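Local coordinates for protein bifunctional pinoresinol-lariciresinol reductase 1 (PDB 1QYD) that catalyses the NADPH-dependent, enantioselective reduction of pinoresinol to lariciresinol and then of lariciresinol to secoisolariciresinol in lignan biosynthesis, at residues Leu94-Val100 against Lys140-Ile145. Residues are numbered along the deposited sequence; the frame is centred on the assembly and turned at random.
Sequences LEQLKLV and KVRRAI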
loop_
_atom_site.group_PDB
_atom_site.type_symbol
_atom_site.label_atom_id
_atom_site.label_comp_id
_atom_site.label_asym_id
_atom_site.label_seq_id
_atom_site.Cartn_x
_atom_site.Cartn_y
_atom_site.Cartn_z
ATOM N N LEU A 94 -0.015 0.820 8.973
ATOM C CA LEU A 94 1.445 0.863 9.088
ATOM C C LEU A 94 2.087 2.135 9.667
ATOM O O LEU A 94 3.305 2.265 9.718
ATOM C CB LEU A 94 1.998 0.592 7.703
ATOM C CG LEU A 94 2.450 -0.796 7.263
ATOM C CD1 LEU A 94 1.733 -1.931 7.966
ATOM C CD2 LEU A 94 2.212 -0.851 5.797
ATOM N N GLU A 95 1.263 3.115 10.066
ATOM C CA GLU A 95 1.645 4.355 10.751
ATOM C C GLU A 95 1.900 4.051 12.205
ATOM O O GLU A 95 2.660 4.713 12.890
ATOM C CB GLU A 95 0.530 5.388 10.691
ATOM C CG GLU A 95 0.414 6.101 9.350
ATOM C CD GLU A 95 1.320 7.323 9.137
ATOM O OE1 GLU A 95 1.339 8.219 9.991
ATOM O OE2 GLU A 95 1.973 7.390 8.090
ATOM N N GLN A 96 1.188 3.041 12.683
ATOM C CA GLN A 96 1.306 2.478 14.012
ATOM C C GLN A 96 2.707 1.980 14.338
ATOM O O GLN A 96 2.954 1.700 15.507
ATOM C CB GLN A 96 0.384 1.320 14.147
ATOM C CG GLN A 96 -1.033 1.691 13.898
ATOM C CD GLN A 96 -1.888 0.474 14.125
ATOM O OE1 GLN A 96 -2.115 -0.322 13.233
ATOM N NE2 GLN A 96 -2.364 0.277 15.336
ATOM N N LEU A 97 3.600 1.787 13.340
ATOM C CA LEU A 97 4.987 1.357 13.540
ATOM C C LEU A 97 5.789 2.435 14.258
ATOM O O LEU A 97 6.460 2.155 15.252
ATOM C CB LEU A 97 5.575 1.000 12.171
ATOM C CG LEU A 97 5.048 -0.371 11.629
ATOM C CD1 LEU A 97 5.367 -0.554 10.175
ATOM C CD2 LEU A 97 5.727 -1.521 12.347
ATOM N N LYS A 98 5.596 3.686 13.802
ATOM C CA LYS A 98 6.029 4.928 14.428
ATOM C C LYS A 98 5.543 4.963 15.864
ATOM O O LYS A 98 6.333 5.216 16.759
ATOM C CB LYS A 98 5.428 6.154 13.754
ATOM C CG LYS A 98 5.526 6.249 12.238
ATOM C CD LYS A 98 5.102 7.640 11.830
ATOM C CE LYS A 98 5.561 7.925 10.409
ATOM N NZ LYS A 98 4.772 7.204 9.426
ATOM N N LEU A 99 4.258 4.725 16.114
ATOM C CA LEU A 99 3.757 4.591 17.482
ATOM C C LEU A 99 4.372 3.438 18.300
ATOM O O LEU A 99 4.407 3.524 19.522
ATOM C CB LEU A 99 2.237 4.480 17.337
ATOM C CG LEU A 99 1.191 4.395 18.441
ATOM C CD1 LEU A 99 1.358 5.411 19.545
ATOM C CD2 LEU A 99 -0.128 4.636 17.753
ATOM N N VAL A 100 4.907 2.352 17.702
ATOM C CA VAL A 100 5.583 1.238 18.404
ATOM C C VAL A 100 7.033 1.591 18.787
ATOM O O VAL A 100 7.562 1.229 19.841
ATOM C CB VAL A 100 5.560 -0.035 17.501
ATOM C CG1 VAL A 100 6.281 -1.193 18.185
ATOM C CG2 VAL A 100 4.122 -0.464 17.249
ATOM N N LYS A 140 2.824 -7.135 10.592
ATOM C CA LYS A 140 4.054 -6.359 10.686
ATOM C C LYS A 140 4.118 -5.537 11.962
ATOM O O LYS A 140 5.135 -5.471 12.661
ATOM C CB LYS A 140 4.170 -5.408 9.519
ATOM C CG LYS A 140 4.646 -6.150 8.321
ATOM C CD LYS A 140 5.210 -5.057 7.442
ATOM C CE LYS A 140 6.551 -5.508 6.865
ATOM N NZ LYS A 140 6.436 -6.617 5.924
ATOM N N VAL A 141 2.950 -4.962 12.232
ATOM C CA VAL A 141 2.651 -4.189 13.411
ATOM C C VAL A 141 2.662 -5.100 14.635
ATOM O O VAL A 141 3.223 -4.685 15.652
ATOM C CB VAL A 141 1.290 -3.535 13.121
ATOM C CG1 VAL A 141 0.614 -2.955 14.363
ATOM C CG2 VAL A 141 1.566 -2.448 12.062
ATOM N N ARG A 142 2.077 -6.328 14.568
ATOM C CA ARG A 142 2.043 -7.285 15.667
ATOM C C ARG A 142 3.398 -7.859 15.948
ATOM O O ARG A 142 3.775 -7.940 17.102
ATOM C CB ARG A 142 1.176 -8.518 15.427
ATOM C CG ARG A 142 -0.328 -8.429 15.496
ATOM C CD ARG A 142 -0.846 -9.826 15.681
ATOM N NE ARG A 142 -2.298 -9.798 15.697
ATOM C CZ ARG A 142 -3.063 -10.823 16.110
ATOM N NH1 ARG A 142 -2.545 -11.967 16.552
ATOM N NH2 ARG A 142 -4.391 -10.709 16.078
ATOM N N ARG A 143 4.127 -8.302 14.928
ATOM C CA ARG A 143 5.452 -8.875 15.110
ATOM C C ARG A 143 6.523 -7.907 15.606
ATOM O O ARG A 143 7.530 -8.368 16.136
ATOM C CB ARG A 143 5.907 -9.480 13.802
ATOM C CG ARG A 143 6.068 -10.968 13.928
ATOM C CD ARG A 143 4.964 -11.750 13.225
ATOM N NE ARG A 143 3.638 -11.453 13.744
ATOM C CZ ARG A 143 3.167 -11.963 14.895
ATOM N NH1 ARG A 143 3.898 -12.805 15.636
ATOM N NH2 ARG A 143 1.983 -11.559 15.375
ATOM N N ALA A 144 6.337 -6.582 15.388
ATOM C CA ALA A 144 7.189 -5.475 15.847
ATOM C C ALA A 144 6.882 -5.065 17.278
ATOM O O ALA A 144 7.749 -4.592 17.989
ATOM C CB ALA A 144 6.989 -4.241 15.007
ATOM N N ILE A 145 5.640 -5.209 17.727
ATOM C CA ILE A 145 5.222 -4.979 19.094
ATOM C C ILE A 145 5.964 -6.007 19.916
ATOM O O ILE A 145 6.793 -5.589 20.707
ATOM C CB ILE A 145 3.686 -5.165 19.202
ATOM C CG1 ILE A 145 3.072 -3.853 18.844
ATOM C CG2 ILE A 145 3.206 -5.592 20.588
ATOM C CD1 ILE A 145 1.557 -4.014 18.916
#
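Two neighbouring helices on one face of the Rossmann-type parallel sheet, 96-105 and 133-147, meet here through Leu97 and Val100 on one side and Val141, Ala144 and Ile145 on the other. Their short segments run almost parallel, 4° apart, with axes 9.9 Å from each other, a separation bridged by Leu, Val, Ala and Ile side chains. Val141 is central: its CG2 meets Leu97 CG at 4.1 Å and also CD1 of Leu94, in the loop leading into helix 96-105, at 4.1 Å. The short methyl of Ala144 lets Leu97 come close to the helix backbone, CD2 lying 4.0 Å from Ala144 CB and from Lys140 O. Val100 divides its branches: with CG1 anti to the backbone N (chi1 179°), that methyl rests 3.7 Å from Ala144 O, while CG2 meets Ile145 CG1 at 3.9 Å. Phe112 of strand 111-113 touches both Val100 and Ile145, joining this layer to the sheet. Arg142, inferred to bind NADP(+), turns away from the seam and forms salt bridges with Glu116, Asp120 and Asp122. Between these two segments the contact is van der Waals packing, mostly of aliphatic groups, so shape and burial rather than directional bonds hold the seam.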